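Local coordinates for protein putative 6-phosphogluconolactonase (Neisseria gonorrhoeae, PDB 3LHI) that probably hydrolyses 6-phosphogluconolactone to 6-phosphogluconate, the second step of the oxidative pentose phosphate pathway, at residues V73-A78 with V103-T108; G64-D69 with V98-V103; Y120-Y125 with V161-T166; S143-A148 with V169-E174. All coordinates share one frame; numbering follows the deposited sequence.

Overall arrangement
Contact 2 lies deepest: its centre is about 10 Å from the centre of the chain, and it joins two parallel strands by backbone bonds, one threonine hydroxyl bond and apolar packing. Contact 3 is also buried. It sets helix 114-124 against strand 163-166 with apolar groups alone. Contacts 1 and 4 are loop-to-loop and partly buried, with centres about 19 and 15 Å out. Contact 1 is the more polar, with a hydroxyl-carboxylate bond and two waters, whereas contact 4 makes no hydrogen bond between its segments. Contacts 1 and 2 share Val-103. Contacts 2 and 3 reach the same sheet, and Met-102 O touches Ala-121 CB. Contacts 3 and 4 meet through His-165 and Glu-174.

Contact 1: V73-A78 with V103-T108. With EDO (1,2-ethanediol), chain C.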
loop_
_atom_site.group_PDB
_atom_site.type_symbol
_atom_site.label_atom_id
_atom_site.label_comp_id
_atom_site.label_asym_id
_atom_site.label_seq_id
_atom_site.Cartn_x
_atom_site.Cartn_y
_atom_site.Cartn_z
ATOM N N VAL A 73 -10.752 8.699 8.655
ATOM C CA VAL A 73 -10.665 10.036 9.250
ATOM C C VAL A 73 -10.759 11.014 8.114
ATOM O O VAL A 73 -10.504 10.673 6.964
ATOM C CB VAL A 73 -9.323 10.247 10.022
ATOM C CG1 VAL A 73 -9.209 9.303 11.249
ATOM C CG2 VAL A 73 -8.101 10.180 9.123
ATOM N N PRO A 74 -11.138 12.279 8.402
ATOM C CA PRO A 74 -11.203 13.234 7.314
ATOM C C PRO A 74 -9.854 13.380 6.588
ATOM O O PRO A 74 -8.809 13.176 7.192
ATOM C CB PRO A 74 -11.588 14.527 8.012
ATOM C CG PRO A 74 -12.379 14.039 9.188
ATOM C CD PRO A 74 -11.666 12.813 9.667
ATOM N N THR A 75 -9.894 13.774 5.332
ATOM C CA THR A 75 -8.670 13.830 4.576
ATOM C C THR A 75 -7.711 14.960 4.972
ATOM O O THR A 75 -6.545 14.949 4.563
ATOM C CB THR A 75 -8.962 13.826 3.080
ATOM O OG1 THR A 75 -9.669 15.010 2.715
ATOM C CG2 THR A 75 -9.668 12.554 2.619
ATOM N N ASN A 76 -8.167 15.887 5.807
ATOM C CA ASN A 76 -7.299 16.907 6.394
ATOM C C ASN A 76 -6.837 16.570 7.802
ATOM O O ASN A 76 -6.216 17.406 8.442
ATOM C CB ASN A 76 -7.971 18.281 6.335
ATOM C CG ASN A 76 -9.191 18.393 7.178
ATOM O OD1 ASN A 76 -9.823 17.406 7.552
ATOM N ND2 ASN A 76 -9.597 19.649 7.441
ATOM N N HIS A 77 -7.102 15.341 8.286
ATOM C CA HIS A 77 -6.698 14.873 9.612
ATOM C C HIS A 77 -5.224 14.499 9.627
ATOM O O HIS A 77 -4.683 14.005 8.612
ATOM C CB HIS A 77 -7.552 13.667 9.987
ATOM C CG HIS A 77 -7.441 13.182 11.392
ATOM N ND1 HIS A 77 -6.367 12.456 11.875
ATOM C CD2 HIS A 77 -8.301 13.331 12.437
ATOM C CE1 HIS A 77 -6.599 12.147 13.150
ATOM N NE2 HIS A 77 -7.777 12.645 13.501
ATOM N N ALA A 78 -4.559 14.680 10.767
ATOM C CA ALA A 78 -3.150 14.350 10.840
ATOM C C ALA A 78 -2.809 12.910 10.490
ATOM O O ALA A 78 -1.695 12.632 10.064
ATOM C CB ALA A 78 -2.615 14.676 12.267
ATOM N N VAL A 103 -11.258 7.849 0.897
ATOM C CA VAL A 103 -12.156 8.643 1.762
ATOM C C VAL A 103 -12.477 9.914 0.995
ATOM O O VAL A 103 -11.593 10.554 0.376
ATOM C CB VAL A 103 -11.458 8.987 3.130
ATOM C CG1 VAL A 103 -12.292 9.952 3.964
ATOM C CG2 VAL A 103 -11.279 7.709 3.932
ATOM N N GLU A 104 -13.757 10.314 1.027
ATOM C CA GLU A 104 -14.223 11.490 0.312
ATOM C C GLU A 104 -13.756 12.773 0.982
ATOM O O GLU A 104 -13.924 12.920 2.196
ATOM C CB GLU A 104 -15.767 11.437 0.263
ATOM C CG GLU A 104 -16.378 12.417 -0.704
ATOM C CD GLU A 104 -17.873 12.224 -0.917
ATOM O OE1 GLU A 104 -18.466 11.365 -0.234
ATOM O OE2 GLU A 104 -18.395 12.953 -1.787
ATOM N N ASP A 105 -13.220 13.697 0.195
ATOM C CA ASP A 105 -12.852 15.023 0.696
ATOM C C ASP A 105 -14.086 15.781 1.194
ATOM O O ASP A 105 -15.174 15.647 0.617
ATOM C CB ASP A 105 -12.189 15.861 -0.395
ATOM C CG ASP A 105 -10.822 15.362 -0.806
ATOM O OD1 ASP A 105 -10.104 14.791 0.062
ATOM O OD2 ASP A 105 -10.481 15.601 -1.981
ATOM N N GLY A 106 -13.901 16.581 2.230
ATOM C CA GLY A 106 -14.959 17.449 2.725
ATOM C C GLY A 106 -15.878 16.847 3.750
ATOM O O GLY A 106 -16.735 17.533 4.299
ATOM N N LYS A 107 -15.709 15.572 4.021
ATOM C CA LYS A 107 -16.483 14.906 5.037
ATOM C C LYS A 107 -15.802 14.952 6.389
ATOM O O LYS A 107 -14.617 14.656 6.504
ATOM C CB LYS A 107 -16.735 13.454 4.627
ATOM C CG LYS A 107 -17.468 13.308 3.316
ATOM C CD LYS A 107 -18.907 13.844 3.372
ATOM C CE LYS A 107 -19.648 13.505 2.091
ATOM N NZ LYS A 107 -20.837 14.329 1.926
ATOM N N THR A 108 -16.543 15.332 7.421
ATOM C CA THR A 108 -15.997 15.430 8.756
ATOM C C THR A 108 -16.212 14.090 9.496
ATOM O O THR A 108 -16.851 13.192 8.942
ATOM C CB THR A 108 -16.626 16.642 9.472
ATOM O OG1 THR A 108 -18.021 16.410 9.681
ATOM C CG2 THR A 108 -16.479 17.912 8.591
HETATM C C1 EDO C . -0.745 14.882 7.487
HETATM O O1 EDO C . 0.072 14.766 8.694
HETATM C C2 EDO C . 0.023 15.219 6.194
HETATM O O2 EDO C . 1.213 14.425 5.998
HETATM O O HOH W 1 -12.748 14.069 4.490
HETATM O O HOH W 2 -11.465 16.905 3.831
#
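Thr-75 meets Asp-105, Val-103 and two waters where the loops 73-78 and 103-108 come together. Its CB lies 3.4 Å from OD1 of Asp-105. There the side chain branches. OG1 sits between the backbone N and the carbonyl carbon (chi1 65°) and donates a hydrogen bond of 2.7 Å to Asp-105 OD1. The hydroxyl arrives on the anti side of the carboxylate, 24° out of its plane. OG1 also accepts a bond from water 2, which in turn takes the N-H of Gly-106. The methyl Thr-75 CG2 also lies against Asp-105 OD1 (3.4 Å) and reaches on to Val-103, near its O and CG1.

Water 1 bridges the backbones. It accepts from Thr-75 N at 3.0 Å and donates to the carbonyl oxygens of Glu-104 and Lys-107. It thus links the type II turn 104-107 to the type I turn 74-77, which also touch directly. Beside it, Pro-74 CB packs 3.4 Å from Lys-107 O.

The other carboxylate oxygen, Asp-105 OD2, forms a salt bridge with Arg-86 of helix 81-88. Thr-75 touches Thr-82 and Arg-86 of that helix. Segment 73-78 leads from strand 63-71 into it, and segment 103-108 leads from strand 98-99 toward helix 114-124.

Contact 2: G64-D69 with V98-V103; sequences GITLAD and VWIPMV
Val-98 opens a parallel pairing with strand 63-71. The two strands and helix 81-88 form a beta-alpha-beta unit, within the Rossmann-like sheet of this family. The carbonyl O of Val-98 accepts the N-H of Ile-65 at 2.8 Å, and the CA of Gly-64 also approaches it.

Trp-99 comes next, bridged to Ile-65. Its CG is anti to the backbone N (chi1 -180°), and the six-membered part of the indole reaches over the neighbouring strand. Trp-99 CE3 lies 3.2 Å from Ile-65 O, and Trp-99 CH2 packs 3.7 Å from Leu-67 CG. Arg-86 of helix 81-88 makes a cation-pi contact with the same ring.

Ile-100 returns the backbone pairing. Its N-H bonds to Ile-65 O at 2.9 Å and is nearly straight, 171° at the hydrogen. Its CD1 packs on the backbone of Gly-64, 4.0 Å from Gly-64 CA. A side chain adds a further bond: Thr-66 OG1 donates to Ile-100 O at 2.8 Å, tilted 33° from the carbonyl plane.

Past Ile-100 the segments diverge. Pro-101 turns away toward Tyr-120 and His-124 of helix 114-124. Selenomethionine Met-102 bends back, with its CG against Leu-67 CB. It reaches on to Asp-69, whose carboxylate is held by Ser-143. There Met-102 CE lies 3.8 Å from Asp-69 CA.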
loop_
_atom_site.group_PDB
_atom_site.type_symbol
_atom_site.label_atom_id
_atom_site.label_comp_id
_atom_site.label_asym_id
_atom_site.label_seq_id
_atom_site.Cartn_x
_atom_site.Cartn_y
_atom_site.Cartn_z
ATOM N N GLY A 64 -3.010 6.521 -12.441
ATOM C CA GLY A 64 -3.847 6.708 -11.260
ATOM C C GLY A 64 -3.054 6.324 -10.040
ATOM O O GLY A 64 -2.307 5.363 -10.095
ATOM N N ILE A 65 -3.181 7.112 -8.970
ATOM C CA ILE A 65 -2.521 6.810 -7.706
ATOM C C ILE A 65 -3.591 6.671 -6.634
ATOM O O ILE A 65 -4.536 7.454 -6.560
ATOM C CB ILE A 65 -1.485 7.914 -7.291
ATOM C CG1 ILE A 65 -0.412 8.022 -8.361
ATOM C CG2 ILE A 65 -0.863 7.530 -5.905
ATOM C CD1 ILE A 65 0.670 9.045 -8.090
ATOM N N THR A 66 -3.420 5.661 -5.800
ATOM C CA THR A 66 -4.317 5.408 -4.704
ATOM C C THR A 66 -3.531 4.787 -3.550
ATOM O O THR A 66 -2.304 4.729 -3.553
ATOM C CB THR A 66 -5.444 4.470 -5.174
ATOM O OG1 THR A 66 -6.548 4.526 -4.236
ATOM C CG2 THR A 66 -5.001 2.997 -5.399
ATOM N N LEU A 67 -4.278 4.366 -2.541
ATOM C CA LEU A 67 -3.736 3.790 -1.326
ATOM C C LEU A 67 -3.979 2.318 -1.160
ATOM O O LEU A 67 -5.047 1.833 -1.549
ATOM C CB LEU A 67 -4.388 4.491 -0.124
ATOM C CG LEU A 67 -4.189 5.971 -0.015
ATOM C CD1 LEU A 67 -5.090 6.614 1.047
ATOM C CD2 LEU A 67 -2.746 6.248 0.273
ATOM N N ALA A 68 -3.050 1.640 -0.523
ATOM C CA ALA A 68 -3.243 0.232 -0.134
ATOM C C ALA A 68 -4.218 0.139 1.044
ATOM O O ALA A 68 -4.864 -0.906 1.226
ATOM C CB ALA A 68 -1.910 -0.379 0.278
ATOM N N ASP A 69 -4.302 1.204 1.846
ATOM C CA ASP A 69 -5.122 1.236 3.030
ATOM C C ASP A 69 -5.248 2.676 3.484
ATOM O O ASP A 69 -4.390 3.507 3.164
ATOM C CB ASP A 69 -4.625 0.324 4.171
ATOM C CG ASP A 69 -3.337 0.775 4.777
ATOM O OD1 ASP A 69 -2.361 0.942 4.042
ATOM O OD2 ASP A 69 -3.273 0.915 6.017
ATOM N N VAL A 98 -3.628 11.075 -11.539
ATOM C CA VAL A 98 -5.042 11.070 -11.209
ATOM C C VAL A 98 -5.217 10.387 -9.832
ATOM O O VAL A 98 -4.874 9.247 -9.677
ATOM C CB VAL A 98 -5.821 10.297 -12.289
ATOM C CG1 VAL A 98 -7.315 10.245 -11.932
ATOM C CG2 VAL A 98 -5.632 10.871 -13.679
ATOM N N TRP A 99 -5.792 11.073 -8.876
ATOM C CA TRP A 99 -6.056 10.531 -7.544
ATOM C C TRP A 99 -7.294 9.699 -7.526
ATOM O O TRP A 99 -8.340 10.154 -7.983
ATOM C CB TRP A 99 -6.159 11.651 -6.503
ATOM C CG TRP A 99 -6.421 11.176 -5.137
ATOM C CD1 TRP A 99 -7.534 11.423 -4.402
ATOM C CD2 TRP A 99 -5.561 10.423 -4.312
ATOM N NE1 TRP A 99 -7.449 10.842 -3.193
ATOM C CE2 TRP A 99 -6.248 10.212 -3.087
ATOM C CE3 TRP A 99 -4.317 9.843 -4.490
ATOM C CZ2 TRP A 99 -5.707 9.503 -2.058
ATOM C CZ3 TRP A 99 -3.795 9.087 -3.437
ATOM C CH2 TRP A 99 -4.501 8.950 -2.242
ATOM N N ILE A 100 -7.168 8.464 -7.046
ATOM C CA ILE A 100 -8.314 7.566 -6.894
ATOM C C ILE A 100 -8.603 7.479 -5.377
ATOM O O ILE A 100 -7.814 6.956 -4.600
ATOM C CB ILE A 100 -8.011 6.156 -7.473
ATOM C CG1 ILE A 100 -7.600 6.223 -8.958
ATOM C CG2 ILE A 100 -9.234 5.236 -7.234
ATOM C CD1 ILE A 100 -6.947 4.945 -9.465
ATOM N N PRO A 101 -9.710 8.095 -4.926
ATOM C CA PRO A 101 -9.924 8.286 -3.492
ATOM C C PRO A 101 -10.349 7.054 -2.753
ATOM O O PRO A 101 -11.033 6.159 -3.322
ATOM C CB PRO A 101 -11.013 9.328 -3.448
ATOM C CG PRO A 101 -11.836 9.008 -4.663
ATOM C CD PRO A 101 -10.795 8.720 -5.732
HETATM N N MSE A 102 -10.001 7.039 -1.473
HETATM C CA MSE A 102 -10.420 6.038 -0.516
HETATM C C MSE A 102 -11.443 6.586 0.512
HETATM O O MSE A 102 -12.331 5.870 0.961
HETATM C CB MSE A 102 -9.188 5.487 0.202
HETATM C CG MSE A 102 -8.259 4.606 -0.646
HETATM SE SE MSE A 102 -8.978 2.796 -0.847
HETATM C CE MSE A 102 -7.933 1.908 0.602
ATOM N N VAL A 103 -11.258 7.849 0.897
ATOM C CA VAL A 103 -12.156 8.643 1.762
ATOM C C VAL A 103 -12.477 9.914 0.995
ATOM O O VAL A 103 -11.593 10.554 0.376
ATOM C CB VAL A 103 -11.458 8.987 3.130
ATOM C CG1 VAL A 103 -12.292 9.952 3.964
ATOM C CG2 VAL A 103 -11.279 7.709 3.932
#

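Contact 3: Y120-Y125 with V161-T166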
loop_
_atom_site.group_PDB
_atom_site.type_symbol
_atom_site.label_atom_id
_atom_site.label_comp_id
_atom_site.label_asym_id
_atom_site.label_seq_id
_atom_site.Cartn_x
_atom_site.Cartn_y
_atom_site.Cartn_z
ATOM N N TYR A 120 -18.226 3.738 -1.021
ATOM C CA TYR A 120 -17.701 4.847 -1.830
ATOM C C TYR A 120 -16.364 4.427 -2.438
ATOM O O TYR A 120 -16.158 4.583 -3.635
ATOM C CB TYR A 120 -17.545 6.117 -0.965
ATOM C CG TYR A 120 -16.774 7.263 -1.576
ATOM C CD1 TYR A 120 -15.387 7.361 -1.403
ATOM C CD2 TYR A 120 -17.412 8.240 -2.297
ATOM C CE1 TYR A 120 -14.660 8.408 -1.957
ATOM C CE2 TYR A 120 -16.709 9.282 -2.860
ATOM C CZ TYR A 120 -15.311 9.347 -2.697
ATOM O OH TYR A 120 -14.583 10.393 -3.232
ATOM N N ALA A 121 -15.483 3.887 -1.614
ATOM C CA ALA A 121 -14.148 3.484 -2.099
ATOM C C ALA A 121 -14.237 2.389 -3.198
ATOM O O ALA A 121 -13.529 2.457 -4.214
ATOM C CB ALA A 121 -13.271 3.061 -0.955
ATOM N N LEU A 122 -15.163 1.442 -3.003
ATOM C CA LEU A 122 -15.358 0.357 -3.986
ATOM C C LEU A 122 -15.813 0.878 -5.323
ATOM O O LEU A 122 -15.469 0.311 -6.354
ATOM C CB LEU A 122 -16.324 -0.707 -3.446
ATOM C CG LEU A 122 -15.790 -1.692 -2.385
ATOM C CD1 LEU A 122 -16.955 -2.440 -1.684
ATOM C CD2 LEU A 122 -14.707 -2.631 -2.926
ATOM N N LYS A 123 -16.618 1.943 -5.328
ATOM C CA LYS A 123 -17.070 2.584 -6.553
ATOM C C LYS A 123 -15.947 3.231 -7.366
ATOM O O LYS A 123 -16.106 3.396 -8.570
ATOM C CB LYS A 123 -18.180 3.596 -6.300
ATOM C CG LYS A 123 -19.494 2.929 -5.940
ATOM C CD LYS A 123 -20.526 4.017 -5.583
ATOM C CE LYS A 123 -21.918 3.425 -5.265
ATOM N NZ LYS A 123 -21.968 2.143 -4.466
ATOM N N HIS A 124 -14.839 3.640 -6.704
ATOM C CA HIS A 124 -13.734 4.287 -7.391
ATOM C C HIS A 124 -12.561 3.339 -7.676
ATOM O O HIS A 124 -11.676 3.630 -8.481
ATOM C CB HIS A 124 -13.247 5.445 -6.527
ATOM C CG HIS A 124 -14.237 6.546 -6.391
ATOM N ND1 HIS A 124 -14.205 7.668 -7.185
ATOM C CD2 HIS A 124 -15.319 6.677 -5.590
ATOM C CE1 HIS A 124 -15.225 8.455 -6.874
ATOM N NE2 HIS A 124 -15.897 7.890 -5.888
ATOM N N TYR A 125 -12.522 2.216 -6.980
ATOM C CA TYR A 125 -11.395 1.305 -7.037
ATOM C C TYR A 125 -11.101 0.751 -8.427
ATOM O O TYR A 125 -12.009 0.314 -9.158
ATOM C CB TYR A 125 -11.636 0.106 -6.116
ATOM C CG TYR A 125 -10.566 -0.941 -6.141
ATOM C CD1 TYR A 125 -9.488 -0.859 -5.289
ATOM C CD2 TYR A 125 -10.624 -2.029 -6.998
ATOM C CE1 TYR A 125 -8.508 -1.776 -5.284
ATOM C CE2 TYR A 125 -9.653 -2.989 -6.999
ATOM C CZ TYR A 125 -8.591 -2.897 -6.129
ATOM O OH TYR A 125 -7.621 -3.872 -6.095
ATOM N N VAL A 161 -13.587 -9.492 -3.860
ATOM C CA VAL A 161 -13.874 -8.174 -3.309
ATOM C C VAL A 161 -12.550 -7.490 -2.924
ATOM O O VAL A 161 -11.626 -8.102 -2.350
ATOM C CB VAL A 161 -14.856 -8.228 -2.114
ATOM C CG1 VAL A 161 -14.940 -6.864 -1.372
ATOM C CG2 VAL A 161 -16.204 -8.756 -2.622
ATOM N N ALA A 162 -12.381 -6.258 -3.355
ATOM C CA ALA A 162 -11.072 -5.630 -3.320
ATOM C C ALA A 162 -10.749 -4.909 -2.004
ATOM O O ALA A 162 -9.561 -4.741 -1.706
ATOM C CB ALA A 162 -10.942 -4.641 -4.464
ATOM N N LEU A 163 -11.772 -4.386 -1.329
ATOM C CA LEU A 163 -11.555 -3.514 -0.174
ATOM C C LEU A 163 -12.428 -4.007 0.966
ATOM O O LEU A 163 -13.549 -4.520 0.739
ATOM C CB LEU A 163 -11.908 -2.051 -0.479
ATOM C CG LEU A 163 -11.104 -1.401 -1.587
ATOM C CD1 LEU A 163 -11.619 0.031 -1.915
ATOM C CD2 LEU A 163 -9.600 -1.349 -1.279
ATOM N N VAL A 164 -11.933 -3.838 2.178
ATOM C CA VAL A 164 -12.557 -4.363 3.404
ATOM C C VAL A 164 -12.370 -3.327 4.549
ATOM O O VAL A 164 -11.301 -2.740 4.687
ATOM C CB VAL A 164 -11.922 -5.728 3.813
ATOM C CG1 VAL A 164 -10.405 -5.585 3.998
ATOM C CG2 VAL A 164 -12.602 -6.308 5.075
ATOM N N HIS A 165 -13.412 -3.138 5.358
ATOM C CA HIS A 165 -13.312 -2.386 6.620
ATOM C C HIS A 165 -12.659 -3.258 7.660
ATOM O O HIS A 165 -13.118 -4.361 7.932
ATOM C CB HIS A 165 -14.716 -1.985 7.059
ATOM C CG HIS A 165 -14.809 -1.490 8.465
ATOM N ND1 HIS A 165 -15.910 -1.770 9.264
ATOM C CD2 HIS A 165 -13.922 -0.828 9.244
ATOM C CE1 HIS A 165 -15.698 -1.205 10.447
ATOM N NE2 HIS A 165 -14.492 -0.667 10.468
ATOM N N THR A 166 -11.608 -2.768 8.289
ATOM C CA THR A 166 -10.958 -3.471 9.374
ATOM C C THR A 166 -10.843 -2.560 10.610
ATOM O O THR A 166 -10.798 -1.329 10.523
ATOM C CB THR A 166 -9.595 -4.045 9.046
ATOM O OG1 THR A 166 -8.703 -2.949 8.824
ATOM C CG2 THR A 166 -9.621 -4.936 7.802
#
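The C-terminal end of helix 114-124 packs here on the start of strand 163-166, and Leu-163 is the residue most engaged. Its two methyls part between the last helical turn and the residue after it. Leu-163 CD1 meets Ala-121 CB at 3.6 Å. Leu-163 CD2 lies 4.0 Å from Tyr-125 CD1, an oblique approach to the ring. Leu-122 comes alongside from the helix. Its CD2 touches Leu-163 CB at 3.8 Å, and the two leucine side chains slide past each other in opposite directions.

This is helix-on-sheet packing in the alpha/beta fold of the 6-phosphogluconolactonase subfamily. Strand 163-166 is hydrogen-bonded antiparallel to strand 175-178. That strand joins in the packing: Ile-176 touches both Ala-121 and Leu-163, and Met-178 touches Tyr-125.

Tyr-125 follows the helix. Its CG stands anti to the backbone N (chi1 177°), which extends the ring toward Ala-162. The methyl CB of Ala-162 sits over one face of the phenol in a CH-pi contact. Ala-162 CB is 3.5 Å from the centroid of the Tyr-125 ring, 21° off its normal. It is shifted toward the rim, and Ala-162 CB lies 3.3 Å from Tyr-125 CE2.

No hydrogen bond crosses between the segments. The backbone N of Leu-163 is buried in this apolar patch and has no partner in the model, while Ala-162 is hydrogen-bonded through its backbone to Thr-179.

Contact 4: S143-A148 with V169-E174; sequences SIFPKA and VTAPHE. With EDO (1,2-ethanediol), chain B.
Lys-147 and Val-169 make the closest approach between these two loops. Val-169 CG2 lies 3.5 Å from the carbonyl O of Lys-147, and the CB atoms of the two residues are 4.1 Å apart. Further out, the aliphatic part of the lysine crosses Thr-170 at about a right angle, with Lys-147 CD 3.9 Å from Thr-170 CG2. The lysine nitrogen leads away from the other loop. On the inner side Phe-145 reaches the same loop with its ring. Phe-145 CE1 lies 4.1 Å from Ala-171 CB, and Phe-145 CD1 is 4.2 Å from Thr-170 OG1. Both approaches are oblique to the ring. The contacts are van der Waals in kind.

The loop 143-148 runs between strand 130-133 and helix 151-155. The loop 169-174 joins strands 163-166 and 175-178, which pair antiparallel, so this contact lies beyond the ends of strands in the alpha/beta fold. A type I turn from Phe-145 to Ala-148, closed by a bond from Ala-148 N to Phe-145 O of 3.1 Å, presents Lys-147 to Val-169.

A second layer holds the pieces in place. His-140 stacks on the Phe-145 ring, and Pro-168 and Arg-175 touch it too. Ser-143 OG is hydrogen-bonded to Asp-69 and Arg-175, and Arg-175 also bonds to Pro-172 O. On the outside, a 1,2-ethanediol, probably from the crystallisation liquor, donates through its O2 to Thr-170 O at 2.8 Å and more weakly through its O1 to Val-169 O.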
loop_
_atom_site.group_PDB
_atom_site.type_symbol
_atom_site.label_atom_id
_atom_site.label_comp_id
_atom_site.label_asym_id
_atom_site.label_seq_id
_atom_site.Cartn_x
_atom_site.Cartn_y
_atom_site.Cartn_z
ATOM N N SER A 143 -3.952 -2.598 5.900
ATOM C CA SER A 143 -4.564 -2.573 7.209
ATOM C C SER A 143 -5.172 -3.957 7.475
ATOM O O SER A 143 -6.220 -4.065 8.135
ATOM C CB SER A 143 -5.556 -1.426 7.382
ATOM O OG SER A 143 -4.905 -0.190 7.706
ATOM N N ILE A 144 -4.448 -5.009 7.093
ATOM C CA ILE A 144 -4.814 -6.374 7.459
ATOM C C ILE A 144 -4.079 -6.699 8.769
ATOM O O ILE A 144 -2.947 -7.146 8.789
ATOM C CB ILE A 144 -4.476 -7.369 6.360
ATOM C CG1 ILE A 144 -5.116 -6.934 5.054
ATOM C CG2 ILE A 144 -4.930 -8.770 6.795
ATOM C CD1 ILE A 144 -4.672 -7.794 3.814
ATOM N N PHE A 145 -4.733 -6.335 9.851
ATOM C CA PHE A 145 -4.195 -6.468 11.187
ATOM C C PHE A 145 -4.586 -7.839 11.803
ATOM O O PHE A 145 -5.719 -8.282 11.624
ATOM C CB PHE A 145 -4.751 -5.373 12.089
ATOM C CG PHE A 145 -4.092 -4.021 11.905
ATOM C CD1 PHE A 145 -3.000 -3.695 12.654
ATOM C CD2 PHE A 145 -4.592 -3.084 10.990
ATOM C CE1 PHE A 145 -2.387 -2.435 12.490
ATOM C CE2 PHE A 145 -3.990 -1.864 10.810
ATOM C CZ PHE A 145 -2.875 -1.529 11.573
ATOM N N PRO A 146 -3.650 -8.492 12.499
ATOM C CA PRO A 146 -3.916 -9.871 12.953
ATOM C C PRO A 146 -5.057 -10.031 13.949
ATOM O O PRO A 146 -5.670 -11.106 13.993
ATOM C CB PRO A 146 -2.587 -10.291 13.543
ATOM C CG PRO A 146 -1.929 -8.991 13.961
ATOM C CD PRO A 146 -2.313 -8.026 12.904
ATOM N N LYS A 147 -5.374 -9.017 14.739
ATOM C CA LYS A 147 -6.490 -9.093 15.692
ATOM C C LYS A 147 -7.782 -8.483 15.176
ATOM O O LYS A 147 -8.789 -8.452 15.867
ATOM C CB LYS A 147 -6.102 -8.426 17.037
ATOM C CG LYS A 147 -4.890 -9.081 17.673
ATOM C CD LYS A 147 -4.660 -8.587 19.062
ATOM C CE LYS A 147 -3.451 -9.313 19.722
ATOM N NZ LYS A 147 -2.515 -10.107 18.787
ATOM N N ALA A 148 -7.804 -8.000 13.922
ATOM C CA ALA A 148 -9.024 -7.435 13.400
ATOM C C ALA A 148 -10.155 -8.473 13.423
ATOM O O ALA A 148 -9.963 -9.551 12.872
ATOM C CB ALA A 148 -8.804 -6.948 11.926
ATOM N N VAL A 169 -7.562 -2.881 16.376
ATOM C CA VAL A 169 -7.579 -3.295 17.790
ATOM C C VAL A 169 -6.362 -2.756 18.512
ATOM O O VAL A 169 -6.491 -2.168 19.606
ATOM C CB VAL A 169 -7.734 -4.835 17.977
ATOM C CG1 VAL A 169 -7.800 -5.184 19.516
ATOM C CG2 VAL A 169 -9.014 -5.318 17.292
ATOM N N THR A 170 -5.179 -2.949 17.942
ATOM C CA THR A 170 -3.926 -2.543 18.541
ATOM C C THR A 170 -3.391 -1.175 18.075
ATOM O O THR A 170 -2.324 -0.775 18.468
ATOM C CB THR A 170 -2.835 -3.584 18.290
ATOM O OG1 THR A 170 -2.688 -3.732 16.867
ATOM C CG2 THR A 170 -3.165 -4.993 18.909
ATOM N N ALA A 171 -4.119 -0.538 17.184
ATOM C CA ALA A 171 -3.751 0.770 16.580
ATOM C C ALA A 171 -5.041 1.533 16.375
ATOM O O ALA A 171 -6.124 0.944 16.272
ATOM C CB ALA A 171 -2.978 0.550 15.253
ATOM N N PRO A 172 -4.972 2.874 16.270
ATOM C CA PRO A 172 -6.180 3.657 16.184
ATOM C C PRO A 172 -6.808 3.724 14.798
ATOM O O PRO A 172 -6.109 3.577 13.798
ATOM C CB PRO A 172 -5.725 5.052 16.622
ATOM C CG PRO A 172 -4.348 5.108 16.215
ATOM C CD PRO A 172 -3.781 3.731 16.482
ATOM N N HIS A 173 -8.081 4.058 14.800
ATOM C CA HIS A 173 -8.907 4.402 13.673
ATOM C C HIS A 173 -9.395 3.150 12.925
ATOM O O HIS A 173 -8.639 2.254 12.625
ATOM C CB HIS A 173 -8.224 5.336 12.671
ATOM C CG HIS A 173 -7.624 6.559 13.282
ATOM N ND1 HIS A 173 -8.385 7.462 14.018
ATOM C CD2 HIS A 173 -6.348 7.031 13.277
ATOM C CE1 HIS A 173 -7.579 8.453 14.408
ATOM N NE2 HIS A 173 -6.342 8.204 14.000
ATOM N N GLU A 174 -10.664 3.150 12.602
ATOM C CA GLU A 174 -11.206 2.183 11.649
ATOM C C GLU A 174 -10.474 2.398 10.345
ATOM O O GLU A 174 -10.061 3.520 10.028
ATOM C CB GLU A 174 -12.713 2.378 11.474
ATOM C CG GLU A 174 -13.512 2.294 12.744
ATOM C CD GLU A 174 -13.304 1.001 13.482
ATOM O OE1 GLU A 174 -13.283 -0.074 12.833
ATOM O OE2 GLU A 174 -13.178 1.008 14.749
HETATM C C1 EDO B . -4.010 -1.473 22.409
HETATM O O1 EDO B . -5.141 -0.589 22.404
HETATM C C2 EDO B . -2.884 -0.703 21.756
HETATM O O2 EDO B . -1.891 -1.553 21.158
#